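ATP-dependent RNA helicase HrpB (PDB 6EUD) hydrolyses ATP to ADP and phosphate as a DExH-box helicase of the DEAH/RHA type and binds single-stranded RNA. Local coordinates at residues E15-L20 with L42-H47; P48-K53 with V120-L125; S573-W578 with I619-L624; L611-L616 with W667-M672. All blocks are in the same frame, centred on the assembly; numbering follows the deposited sequence.

Interaction 1 of 4, residues E15-L20 with L42-H47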
loop_
_atom_site.group_PDB
_atom_site.type_symbol
_atom_site.label_atom_id
_atom_site.label_comp_id
_atom_site.label_asym_id
_atom_site.label_seq_id
_atom_site.Cartn_x
_atom_site.Cartn_y
_atom_site.Cartn_z
ATOM N N GLU A 15 26.376 -16.812 25.815
ATOM C CA GLU A 15 26.697 -16.159 24.545
ATOM C C GLU A 15 25.908 -14.862 24.373
ATOM O O GLU A 15 26.411 -13.883 23.814
ATOM C CB GLU A 15 26.422 -17.101 23.369
ATOM C CG GLU A 15 26.565 -16.454 21.993
ATOM C CD GLU A 15 26.411 -17.448 20.853
ATOM O OE1 GLU A 15 25.549 -18.347 20.955
ATOM O OE2 GLU A 15 27.153 -17.330 19.856
ATOM N N LEU A 16 24.671 -14.873 24.867
ATOM C CA LEU A 16 23.765 -13.734 24.755
ATOM C C LEU A 16 24.183 -12.568 25.648
ATOM O O LEU A 16 24.144 -11.409 25.229
ATOM C CB LEU A 16 22.338 -14.153 25.106
ATOM C CG LEU A 16 21.252 -13.212 24.589
ATOM C CD1 LEU A 16 21.279 -13.164 23.072
ATOM C CD2 LEU A 16 19.890 -13.632 25.099
ATOM N N LEU A 17 24.567 -12.880 26.881
ATOM C CA LEU A 17 24.994 -11.855 27.817
ATOM C C LEU A 17 26.236 -11.145 27.291
ATOM O O LEU A 17 26.329 -9.922 27.372
ATOM C CB LEU A 17 25.262 -12.460 29.192
ATOM C CG LEU A 17 24.050 -13.122 29.841
ATOM C CD1 LEU A 17 24.402 -13.633 31.226
ATOM C CD2 LEU A 17 22.904 -12.154 29.903
ATOM N N THR A 18 27.176 -11.911 26.738
ATOM C CA THR A 18 28.399 -11.349 26.160
ATOM C C THR A 18 28.091 -10.381 25.011
ATOM O O THR A 18 28.664 -9.293 24.940
ATOM C CB THR A 18 29.347 -12.451 25.644
ATOM O OG1 THR A 18 29.742 -13.297 26.732
ATOM C CG2 THR A 18 30.584 -11.834 25.014
ATOM N N ALA A 19 27.186 -10.779 24.119
ATOM C CA ALA A 19 26.766 -9.913 23.015
ATOM C C ALA A 19 25.917 -8.748 23.516
ATOM O O ALA A 19 25.992 -7.632 22.989
ATOM C CB ALA A 19 25.992 -10.713 21.969
ATOM N N LEU A 20 25.104 -9.022 24.531
ATOM C CA LEU A 20 24.227 -8.017 25.111
ATOM C C LEU A 20 25.029 -6.812 25.609
ATOM O O LEU A 20 24.683 -5.661 25.324
ATOM C CB LEU A 20 23.407 -8.636 26.249
ATOM C CG LEU A 20 21.934 -8.227 26.287
ATOM C CD1 LEU A 20 21.355 -8.174 24.887
ATOM C CD2 LEU A 20 21.161 -9.204 27.142
ATOM N N LEU A 42 13.664 -12.908 32.670
ATOM C CA LEU A 42 14.085 -12.814 34.065
ATOM C C LEU A 42 15.603 -12.820 34.233
ATOM O O LEU A 42 16.139 -12.162 35.127
ATOM C CB LEU A 42 13.494 -13.972 34.864
ATOM C CG LEU A 42 11.977 -14.051 34.983
ATOM C CD1 LEU A 42 11.587 -15.351 35.680
ATOM C CD2 LEU A 42 11.434 -12.837 35.722
ATOM N N GLN A 43 16.296 -13.573 33.381
ATOM C CA GLN A 43 17.743 -13.749 33.529
ATOM C C GLN A 43 18.528 -12.562 32.970
ATOM O O GLN A 43 19.671 -12.324 33.358
ATOM C CB GLN A 43 18.217 -15.069 32.881
ATOM C CG GLN A 43 17.697 -16.378 33.545
ATOM C CD GLN A 43 16.173 -16.486 33.682
ATOM O OE1 GLN A 43 15.428 -15.674 33.145
ATOM N NE2 GLN A 43 15.716 -17.470 34.447
ATOM N N LEU A 44 17.897 -11.801 32.083
ATOM C CA LEU A 44 18.457 -10.535 31.627
ATOM C C LEU A 44 18.129 -9.437 32.652
ATOM O O LEU A 44 18.804 -8.408 32.730
ATOM C CB LEU A 44 17.911 -10.176 30.240
ATOM C CG LEU A 44 18.098 -11.235 29.149
ATOM C CD1 LEU A 44 17.684 -10.717 27.790
ATOM C CD2 LEU A 44 19.527 -11.725 29.094
ATOM N N LEU A 45 17.088 -9.678 33.443
ATOM C CA LEU A 45 16.687 -8.765 34.502
ATOM C C LEU A 45 17.642 -8.876 35.685
ATOM O O LEU A 45 18.047 -7.871 36.268
ATOM C CB LEU A 45 15.255 -9.068 34.939
ATOM C CG LEU A 45 14.602 -8.018 35.826
ATOM C CD1 LEU A 45 14.613 -6.691 35.091
ATOM C CD2 LEU A 45 13.187 -8.433 36.199
ATOM N N ALA A 46 17.999 -10.117 36.016
ATOM C CA ALA A 46 18.889 -10.429 37.126
ATOM C C ALA A 46 20.347 -10.169 36.761
ATOM O O ALA A 46 21.203 -10.061 37.639
ATOM C CB ALA A 46 18.699 -11.872 37.551
ATOM N N HIS A 47 20.621 -10.070 35.461
ATOM C CA HIS A 47 21.964 -9.754 34.960
ATOM C C HIS A 47 22.313 -8.283 35.188
ATOM O O HIS A 47 21.614 -7.392 34.690
ATOM C CB HIS A 47 22.081 -10.087 33.467
ATOM C CG HIS A 47 23.431 -9.797 32.882
ATOM N ND1 HIS A 47 24.581 -10.429 33.308
ATOM C CD2 HIS A 47 23.814 -8.948 31.899
ATOM C CE1 HIS A 47 25.612 -9.980 32.615
ATOM N NE2 HIS A 47 25.174 -9.081 31.753
#
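L44 receives three leucines of helix 13-20 on one methyl, a compact example of how two helices of the N-terminal RecA-like domain can lock together through the ends of leucine side chains. L44 CD2 lies 3.5 Å from L17 CD2 and, almost as close, 3.6 Å from L20 CD2; L16 CD2 stays further back, 4.4 Å from the same L44 CD2. The L20 and L44 side chains cross at about a right angle, whereas L17 meets L44 on a slant. The aromatic part of the contact is a CH-pi interaction. L17 CD2 sits over one face of the H47 imidazole, 4.0 Å from the ring centroid and 16° off the normal, while L17 CD1 lies 3.8 Å from H47 ND1. With CG turned away from its own backbone N (chi1 -180°), the imidazole swings across to L17 and slides past it in the opposite direction. The polar component comes from outside the two segments: H47 NE2 hydrogen-bonds to D21 OD2, just beyond the helix end. Replacing the ring with an alanine here would probably leave D21 without this partner and open a gap beside the L17 methyls. Around the pair, which lies on the sheet of this P-loop NTPase domain, L16 and L20 rest on V26 of strand 26-29, L16 also touches V177 of strand 176-178, and L42 reaches L71 and L74 of helix 61-74.

Interaction 2 of 4, residues P48-K53 with V120-L125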
loop_
_atom_site.group_PDB
_atom_site.type_symbol
_atom_site.label_atom_id
_atom_site.label_comp_id
_atom_site.label_asym_id
_atom_site.label_seq_id
_atom_site.Cartn_x
_atom_site.Cartn_y
_atom_site.Cartn_z
ATOM N N PRO A 48 23.413 -8.030 35.925
ATOM C CA PRO A 48 23.825 -6.681 36.334
ATOM C C PRO A 48 24.248 -5.802 35.157
ATOM O O PRO A 48 24.307 -4.580 35.299
ATOM C CB PRO A 48 25.008 -6.947 37.271
ATOM C CG PRO A 48 25.557 -8.242 36.814
ATOM C CD PRO A 48 24.375 -9.053 36.367
ATOM N N GLY A 49 24.529 -6.416 34.011
ATOM C CA GLY A 49 24.899 -5.674 32.820
ATOM C C GLY A 49 23.779 -4.789 32.301
ATOM O O GLY A 49 24.031 -3.714 31.752
ATOM N N ILE A 50 22.541 -5.247 32.472
ATOM C CA ILE A 50 21.362 -4.488 32.054
ATOM C C ILE A 50 20.957 -3.499 33.151
ATOM O O ILE A 50 20.874 -3.867 34.326
ATOM C CB ILE A 50 20.173 -5.425 31.712
ATOM C CG1 ILE A 50 20.255 -5.894 30.259
ATOM C CG2 ILE A 50 18.842 -4.727 31.938
ATOM C CD1 ILE A 50 21.447 -6.782 29.948
ATOM N N ASN A 51 20.714 -2.247 32.768
ATOM C CA ASN A 51 20.412 -1.200 33.744
ATOM C C ASN A 51 18.972 -0.688 33.693
ATOM O O ASN A 51 18.588 0.024 32.767
ATOM C CB ASN A 51 21.372 -0.016 33.565
ATOM C CG ASN A 51 22.766 -0.303 34.099
ATOM O OD1 ASN A 51 23.170 -1.458 34.226
ATOM N ND2 ASN A 51 23.507 0.755 34.418
ATOM N N GLY A 52 18.185 -1.042 34.705
ATOM C CA GLY A 52 16.838 -0.520 34.842
ATOM C C GLY A 52 15.728 -1.465 34.419
ATOM O O GLY A 52 15.728 -2.646 34.778
ATOM N N LYS A 53 14.783 -0.927 33.651
ATOM C CA LYS A 53 13.588 -1.649 33.227
ATOM C C LYS A 53 13.802 -2.380 31.902
ATOM O O LYS A 53 14.682 -2.020 31.125
ATOM C CB LYS A 53 12.415 -0.680 33.103
ATOM C CG LYS A 53 11.300 -0.938 34.095
ATOM C CD LYS A 53 10.764 0.385 34.603
ATOM C CE LYS A 53 9.450 0.217 35.361
ATOM N NZ LYS A 53 9.485 -0.952 36.271
ATOM N N VAL A 120 14.524 3.005 31.338
ATOM C CA VAL A 120 14.573 1.794 30.519
ATOM C C VAL A 120 15.974 1.548 29.959
ATOM O O VAL A 120 16.599 2.465 29.433
ATOM C CB VAL A 120 13.579 1.868 29.330
ATOM C CG1 VAL A 120 13.468 0.511 28.631
ATOM C CG2 VAL A 120 12.217 2.374 29.790
ATOM N N GLY A 121 16.457 0.312 30.055
ATOM C CA GLY A 121 17.774 -0.041 29.545
ATOM C C GLY A 121 17.761 -1.054 28.408
ATOM O O GLY A 121 18.627 -1.040 27.535
ATOM N N LEU A 122 16.781 -1.947 28.420
ATOM C CA LEU A 122 16.685 -2.961 27.381
ATOM C C LEU A 122 15.255 -3.145 26.906
ATOM O O LEU A 122 14.329 -3.281 27.704
ATOM C CB LEU A 122 17.240 -4.293 27.878
ATOM C CG LEU A 122 16.802 -5.516 27.069
ATOM C CD1 LEU A 122 17.381 -5.506 25.653
ATOM C CD2 LEU A 122 17.166 -6.796 27.812
ATOM N N VAL A 123 15.078 -3.139 25.595
ATOM C CA VAL A 123 13.781 -3.452 25.015
ATOM C C VAL A 123 13.882 -4.749 24.209
ATOM O O VAL A 123 14.851 -4.954 23.470
ATOM C CB VAL A 123 13.261 -2.298 24.128
ATOM C CG1 VAL A 123 11.878 -2.612 23.612
ATOM C CG2 VAL A 123 13.233 -0.990 24.922
ATOM N N ILE A 124 12.891 -5.624 24.381
ATOM C CA ILE A 124 12.836 -6.893 23.666
ATOM C C ILE A 124 11.628 -6.972 22.729
ATOM O O ILE A 124 10.483 -6.847 23.171
ATOM C CB ILE A 124 12.778 -8.076 24.639
ATOM C CG1 ILE A 124 13.878 -7.948 25.698
ATOM C CG2 ILE A 124 12.877 -9.397 23.878
ATOM C CD1 ILE A 124 13.826 -9.019 26.756
ATOM N N LEU A 125 11.898 -7.180 21.440
ATOM C CA LEU A 125 10.859 -7.335 20.429
ATOM C C LEU A 125 10.655 -8.812 20.111
ATOM O O LEU A 125 11.444 -9.415 19.379
ATOM C CB LEU A 125 11.218 -6.569 19.154
ATOM C CG LEU A 125 11.534 -5.080 19.291
ATOM C CD1 LEU A 125 11.884 -4.497 17.943
ATOM C CD2 LEU A 125 10.359 -4.356 19.893
HETATM O O HOH W 1 18.928 2.541 31.994
#
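In the mostly parallel beta sheet of the N-terminal RecA-like domain, the P-loop NTPase core of the helicase, K53 pairs with V120 where strand 53-57 begins beside strand 120-125. The latter strand leads straight into the DEFH box, so the pairing lies at the opposite end of the strand from that motif. K53 O is gripped by two successive amides: G121 N donates to it at 3.1 Å in the carbonyl plane and nearly straight (171°), and L122 N adds a weak bond at 3.4 Å. Two neighbouring N-H groups converging on one oxygen depart from regular pairing, in which consecutive amides point to opposite sides of the strand; the backbone of G121 is twisted accordingly, with psi at -31°. The loop entering the sheet lies so close that a side chain on G121 would run into N51 O. Apolar contact is provided by I50, whose CG1 lies 4.0 Å from L122 CD2, the two side chains meeting at a slant. L122 also packs on I54 and L156, and so reaches both flanking strands, while V120 O accepts a hydrogen bond from R150 NH2. K53 directs its CB to the same face of the sheet as V120, but its bent chain carries the ammonium end away from the strand. At the loop edge a water donates to N51 O at 2.7 Å and weakly to V120 O; alongside it, G121 CA makes a CA-H...O contact with N51 O at 3.3 Å.

Interaction 3 of 4, residues S573-W578 with I619-L624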
loop_
_atom_site.group_PDB
_atom_site.type_symbol
_atom_site.label_atom_id
_atom_site.label_comp_id
_atom_site.label_asym_id
_atom_site.label_seq_id
_atom_site.Cartn_x
_atom_site.Cartn_y
_atom_site.Cartn_z
ATOM N N SER A 573 -19.558 22.178 -10.022
ATOM C CA SER A 573 -18.828 21.934 -11.265
ATOM C C SER A 573 -19.697 22.187 -12.491
ATOM O O SER A 573 -20.668 21.468 -12.736
ATOM C CB SER A 573 -18.309 20.503 -11.291
ATOM O OG SER A 573 -17.600 20.233 -12.477
ATOM N N ASP A 574 -19.349 23.217 -13.257
ATOM C CA ASP A 574 -20.108 23.579 -14.452
ATOM C C ASP A 574 -19.484 22.979 -15.712
ATOM O O ASP A 574 -18.271 22.758 -15.783
ATOM C CB ASP A 574 -20.204 25.100 -14.579
ATOM C CG ASP A 574 -20.808 25.752 -13.346
ATOM O OD1 ASP A 574 -21.604 25.088 -12.647
ATOM O OD2 ASP A 574 -20.486 26.931 -13.076
ATOM N N THR A 575 -20.316 22.695 -16.707
ATOM C CA THR A 575 -19.821 22.115 -17.943
ATOM C C THR A 575 -20.504 22.724 -19.147
ATOM O O THR A 575 -21.733 22.793 -19.208
ATOM C CB THR A 575 -20.021 20.588 -17.983
ATOM O OG1 THR A 575 -19.389 19.992 -16.848
ATOM C CG2 THR A 575 -19.407 19.998 -19.241
ATOM N N VAL A 576 -19.708 23.183 -20.108
ATOM C CA VAL A 576 -20.262 23.620 -21.385
ATOM C C VAL A 576 -19.503 22.927 -22.504
ATOM O O VAL A 576 -18.274 22.873 -22.495
ATOM C CB VAL A 576 -20.205 25.154 -21.563
ATOM C CG1 VAL A 576 -20.649 25.531 -22.951
ATOM C CG2 VAL A 576 -21.102 25.830 -20.568
ATOM N N GLU A 577 -20.248 22.377 -23.454
ATOM C CA GLU A 577 -19.673 21.631 -24.569
ATOM C C GLU A 577 -20.726 21.450 -25.653
ATOM O O GLU A 577 -21.907 21.738 -25.433
ATOM C CB GLU A 577 -19.173 20.271 -24.107
ATOM C CG GLU A 577 -20.312 19.384 -23.649
ATOM C CD GLU A 577 -19.845 18.267 -22.766
ATOM O OE1 GLU A 577 -20.480 17.194 -22.783
ATOM O OE2 GLU A 577 -18.841 18.469 -22.054
ATOM N N TRP A 578 -20.301 20.961 -26.814
ATOM C CA TRP A 578 -21.223 20.730 -27.921
ATOM C C TRP A 578 -21.474 19.242 -28.165
ATOM O O TRP A 578 -20.551 18.476 -28.453
ATOM C CB TRP A 578 -20.696 21.383 -29.199
ATOM C CG TRP A 578 -21.637 21.259 -30.346
ATOM C CD1 TRP A 578 -21.589 20.331 -31.351
ATOM C CD2 TRP A 578 -22.779 22.096 -30.627
ATOM N NE1 TRP A 578 -22.624 20.539 -32.232
ATOM C CE2 TRP A 578 -23.368 21.614 -31.814
ATOM C CE3 TRP A 578 -23.350 23.201 -29.989
ATOM C CZ2 TRP A 578 -24.506 22.205 -32.386
ATOM C CZ3 TRP A 578 -24.487 23.783 -30.555
ATOM C CH2 TRP A 578 -25.049 23.284 -31.743
ATOM N N ILE A 619 -13.954 20.400 -22.422
ATOM C CA ILE A 619 -12.793 19.896 -23.147
ATOM C C ILE A 619 -12.362 18.559 -22.544
ATOM O O ILE A 619 -12.053 17.612 -23.275
ATOM C CB ILE A 619 -11.628 20.901 -23.110
ATOM C CG1 ILE A 619 -12.038 22.200 -23.799
ATOM C CG2 ILE A 619 -10.363 20.294 -23.734
ATOM C CD1 ILE A 619 -11.080 23.342 -23.573
ATOM N N ARG A 620 -12.362 18.485 -21.213
ATOM C CA ARG A 620 -12.139 17.218 -20.525
ATOM C C ARG A 620 -13.167 16.173 -20.948
ATOM O O ARG A 620 -12.859 14.987 -20.962
ATOM C CB ARG A 620 -12.182 17.399 -19.015
ATOM C CG ARG A 620 -11.128 18.338 -18.517
ATOM C CD ARG A 620 -10.781 18.113 -17.068
ATOM N NE ARG A 620 -9.601 18.906 -16.783
ATOM C CZ ARG A 620 -9.626 20.120 -16.254
ATOM N NH1 ARG A 620 -10.780 20.654 -15.878
ATOM N NH2 ARG A 620 -8.485 20.776 -16.068
ATOM N N ASP A 621 -14.379 16.600 -21.296
ATOM C CA ASP A 621 -15.372 15.644 -21.782
ATOM C C ASP A 621 -15.094 15.225 -23.210
ATOM O O ASP A 621 -15.152 14.046 -23.525
ATOM C CB ASP A 621 -16.801 16.206 -21.703
ATOM C CG ASP A 621 -17.466 15.966 -20.346
ATOM O OD1 ASP A 621 -18.230 16.838 -19.886
ATOM O OD2 ASP A 621 -17.236 14.900 -19.739
ATOM N N LYS A 622 -14.804 16.195 -24.074
ATOM C CA LYS A 622 -14.754 15.961 -25.516
ATOM C C LYS A 622 -13.349 15.658 -26.032
ATOM O O LYS A 622 -13.185 15.148 -27.144
ATOM C CB LYS A 622 -15.325 17.168 -26.267
ATOM C CG LYS A 622 -16.815 17.345 -26.100
ATOM C CD LYS A 622 -17.529 16.096 -26.543
ATOM C CE LYS A 622 -19.016 16.324 -26.712
ATOM N NZ LYS A 622 -19.643 16.671 -25.432
ATOM N N GLY A 623 -12.342 15.979 -25.226
ATOM C CA GLY A 623 -10.961 15.766 -25.611
ATOM C C GLY A 623 -10.317 16.998 -26.235
ATOM O O GLY A 623 -10.994 17.950 -26.621
ATOM N N LEU A 624 -8.998 16.974 -26.341
ATOM C CA LEU A 624 -8.252 18.106 -26.874
ATOM C C LEU A 624 -8.579 18.431 -28.334
ATOM O O LEU A 624 -8.308 19.529 -28.814
ATOM C CB LEU A 624 -6.762 17.836 -26.742
ATOM C CG LEU A 624 -6.289 17.736 -25.312
ATOM C CD1 LEU A 624 -4.819 17.369 -25.332
ATOM C CD2 LEU A 624 -6.516 19.072 -24.628
#
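E577 offers its two carboxylate oxygens to different residues at the end of helix 608-622. OE1 forms a salt bridge with K622 NZ at 2.8 Å, whereas E577 OE2 comes equally near, 2.8 Å, to D621 OD1. The two carboxylates are turned almost perpendicular, their planes 88° apart, and D621 OD1 also touches the T575 methyl CG2 at 3.4 Å. K622 bends at both chi2 and chi4, which brings its ammonium group back alongside E577, with NZ 3.3 Å from E577 CG, and lays its CE against W578 O at 3.2 Å. E577 itself takes the crowded position between backbone N and carbonyl carbon (chi1 66°), then extends and so stands up from the strand toward the helix. A second shell probably helps to hold this geometry: in the three-stranded antiparallel sheet of the connector region, whose outer strand 571-579 lies against helix 608-622, E577 and T575 pair through their backbones with K586 and W588 of strand 584-593, and both side chains lean on W588. At the helix end, G623 takes a positive phi and its N returns to I619 O. With an alanine in place of E577, K622 would probably lose its carboxylate mate and D621 would face a gap. The close oxygens suggest that one of the two acids may carry a proton; two ionised groups at this spacing would repel, a cost that nearby K622 could offset in part.

Interaction 4 of 4, residues L611-L616 with W667-M672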
loop_
_atom_site.group_PDB
_atom_site.type_symbol
_atom_site.label_atom_id
_atom_site.label_comp_id
_atom_site.label_asym_id
_atom_site.label_seq_id
_atom_site.Cartn_x
_atom_site.Cartn_y
_atom_site.Cartn_z
ATOM N N LEU A 611 -17.688 30.641 -16.998
ATOM C CA LEU A 611 -17.851 30.132 -18.350
ATOM C C LEU A 611 -16.578 29.457 -18.855
ATOM O O LEU A 611 -16.624 28.356 -19.414
ATOM C CB LEU A 611 -18.251 31.268 -19.294
ATOM C CG LEU A 611 -18.456 30.870 -20.746
ATOM C CD1 LEU A 611 -19.705 30.008 -20.876
ATOM C CD2 LEU A 611 -18.532 32.107 -21.620
ATOM N N HIS A 612 -15.444 30.120 -18.657
ATOM C CA HIS A 612 -14.180 29.576 -19.103
ATOM C C HIS A 612 -13.900 28.265 -18.413
ATOM O O HIS A 612 -13.446 27.300 -19.039
ATOM C CB HIS A 612 -13.061 30.566 -18.846
ATOM C CG HIS A 612 -13.218 31.833 -19.613
ATOM N ND1 HIS A 612 -12.706 33.034 -19.181
ATOM C CD2 HIS A 612 -13.840 32.084 -20.788
ATOM C CE1 HIS A 612 -13.007 33.976 -20.060
ATOM N NE2 HIS A 612 -13.694 33.426 -21.044
ATOM N N GLN A 613 -14.193 28.229 -17.122
ATOM C CA GLN A 613 -13.997 27.022 -16.354
ATOM C C GLN A 613 -14.920 25.921 -16.885
ATOM O O GLN A 613 -14.486 24.774 -17.064
ATOM C CB GLN A 613 -14.237 27.277 -14.863
ATOM C CG GLN A 613 -13.844 26.093 -13.968
ATOM C CD GLN A 613 -12.329 25.777 -14.002
ATOM O OE1 GLN A 613 -11.493 26.686 -13.990
ATOM N NE2 GLN A 613 -11.987 24.485 -14.048
ATOM N N ALA A 614 -16.177 26.269 -17.162
ATOM C CA ALA A 614 -17.138 25.281 -17.661
ATOM C C ALA A 614 -16.688 24.720 -19.015
ATOM O O ALA A 614 -16.905 23.545 -19.310
ATOM C CB ALA A 614 -18.543 25.881 -17.763
ATOM N N MET A 615 -16.054 25.554 -19.833
ATOM C CA MET A 615 -15.522 25.109 -21.117
ATOM C C MET A 615 -14.339 24.139 -20.956
ATOM O O MET A 615 -14.211 23.175 -21.738
ATOM C CB MET A 615 -15.099 26.316 -21.951
ATOM C CG MET A 615 -16.254 27.148 -22.483
ATOM S SD MET A 615 -15.668 28.567 -23.448
ATOM C CE MET A 615 -17.217 29.272 -24.016
ATOM N N LEU A 616 -13.469 24.405 -19.973
ATOM C CA LEU A 616 -12.362 23.490 -19.665
ATOM C C LEU A 616 -12.877 22.093 -19.343
ATOM O O LEU A 616 -12.309 21.096 -19.806
ATOM C CB LEU A 616 -11.518 24.000 -18.492
ATOM C CG LEU A 616 -10.731 25.302 -18.682
ATOM C CD1 LEU A 616 -9.756 25.471 -17.552
ATOM C CD2 LEU A 616 -10.006 25.302 -19.996
ATOM N N TRP A 667 -2.155 25.908 -18.292
ATOM C CA TRP A 667 -1.606 26.290 -19.602
ATOM C C TRP A 667 -2.590 26.944 -20.580
ATOM O O TRP A 667 -2.166 27.714 -21.454
ATOM C CB TRP A 667 -0.943 25.075 -20.285
ATOM C CG TRP A 667 -1.852 23.999 -20.812
ATOM C CD1 TRP A 667 -2.359 22.950 -20.110
ATOM C CD2 TRP A 667 -2.311 23.827 -22.168
ATOM N NE1 TRP A 667 -3.127 22.148 -20.928
ATOM C CE2 TRP A 667 -3.112 22.663 -22.197
ATOM C CE3 TRP A 667 -2.135 24.552 -23.354
ATOM C CZ2 TRP A 667 -3.738 22.205 -23.372
ATOM C CZ3 TRP A 667 -2.754 24.098 -24.520
ATOM C CH2 TRP A 667 -3.549 22.936 -24.520
ATOM N N LEU A 668 -3.886 26.657 -20.445
ATOM C CA LEU A 668 -4.853 27.090 -21.449
ATOM C C LEU A 668 -5.730 28.232 -20.980
ATOM O O LEU A 668 -5.981 29.176 -21.734
ATOM C CB LEU A 668 -5.737 25.924 -21.887
ATOM C CG LEU A 668 -6.690 26.372 -23.000
ATOM C CD1 LEU A 668 -5.866 26.890 -24.197
ATOM C CD2 LEU A 668 -7.662 25.250 -23.419
ATOM N N LEU A 669 -6.207 28.139 -19.741
ATOM C CA LEU A 669 -7.095 29.156 -19.170
ATOM C C LEU A 669 -6.540 30.595 -19.217
ATOM O O LEU A 669 -7.293 31.504 -19.560
ATOM C CB LEU A 669 -7.466 28.783 -17.725
ATOM C CG LEU A 669 -8.327 29.776 -16.929
ATOM C CD1 LEU A 669 -9.655 30.076 -17.625
ATOM C CD2 LEU A 669 -8.555 29.240 -15.522
ATOM N N PRO A 670 -5.238 30.816 -18.896
ATOM C CA PRO A 670 -4.727 32.193 -18.974
ATOM C C PRO A 670 -4.982 32.882 -20.308
ATOM O O PRO A 670 -5.074 34.105 -20.332
ATOM C CB PRO A 670 -3.220 32.020 -18.769
ATOM C CG PRO A 670 -3.107 30.810 -17.943
ATOM C CD PRO A 670 -4.200 29.890 -18.399
ATOM N N HIS A 671 -5.095 32.118 -21.394
ATOM C CA HIS A 671 -5.277 32.709 -22.717
ATOM C C HIS A 671 -6.743 32.888 -23.137
ATOM O O HIS A 671 -7.021 33.312 -24.256
ATOM C CB HIS A 671 -4.562 31.861 -23.759
ATOM C CG HIS A 671 -3.092 31.725 -23.518
ATOM N ND1 HIS A 671 -2.162 32.568 -24.090
ATOM C CD2 HIS A 671 -2.391 30.842 -22.768
ATOM C CE1 HIS A 671 -0.951 32.211 -23.699
ATOM N NE2 HIS A 671 -1.062 31.168 -22.895
ATOM N N MET A 672 -7.675 32.578 -22.243
ATOM C CA MET A 672 -9.080 32.510 -22.620
ATOM C C MET A 672 -9.837 33.809 -22.396
ATOM O O MET A 672 -11.068 33.822 -22.362
ATOM C CB MET A 672 -9.772 31.374 -21.866
ATOM C CG MET A 672 -9.311 30.003 -22.306
ATOM S SD MET A 672 -10.280 28.686 -21.564
ATOM C CE MET A 672 -11.908 29.017 -22.254
#
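H612 and M672 run past each other in opposite directions, and the centre of this contact is the way the thioether chain lies against the imidazole. M672 CB stands over the centre of one ring face, 4.2 Å from the centroid and 11° off the normal, a CH-pi contact. The chain then bends at its last torsion (chi3 63°), which tucks the terminal CE back against H612, 3.9 Å from H612 CD2, and leaves SD oblique to the ring. The carbonyl of M672 also lies over the ring: its O is 3.0 Å from H612 NE2 but poorly angled for a hydrogen bond, and NE2 is bonded instead to V675 O, which fixes the turn of the imidazole. Here one residue offers methylene, methyl and carbonyl to a single aromatic ring, a useful example of packing by mixed groups. The sulfur is shared with L616, whose CD2 approaches M672 SD to 3.7 Å on a slant, while M615 SD meets M672 CE at 4.0 Å. L669, earlier in the same turn, crosses L616 at about a right angle: L616 CD1 lies 4.0 Å from L669 CB, and L669 CD1 touches H612 CB at 3.7 Å. The amide of Q613 reaches E665 through NE2. Helix 608-622 is thus packed against the short 3-10 turn after helix 664-667, with L664 and E665 touching L616, L627 and L684 beside L668, and strand 571-579 touching A614.

Following the chain, interaction 1 closes a short loop of 21 residues through the phosphate-binding region, and interaction 2 opens after it, closing a longer one. The two lie in series and touch, L20 and L44 meeting I50, so helices 13-20 and 40-45 are joined to the central sheet of the N-terminal domain. With centres about 65 to 71 Å from those of interactions 1 and 2, interactions 3 and 4 cross: 611-616 opens before 619-624 closes the loop from 573-578, and 667-672 then closes the one opened at 611-616. Both use helix 608-622, held by strand 571-579 and the turn 667-672, with V576 N probably hydrogen-bonded to A614 O and I619 packed on L668.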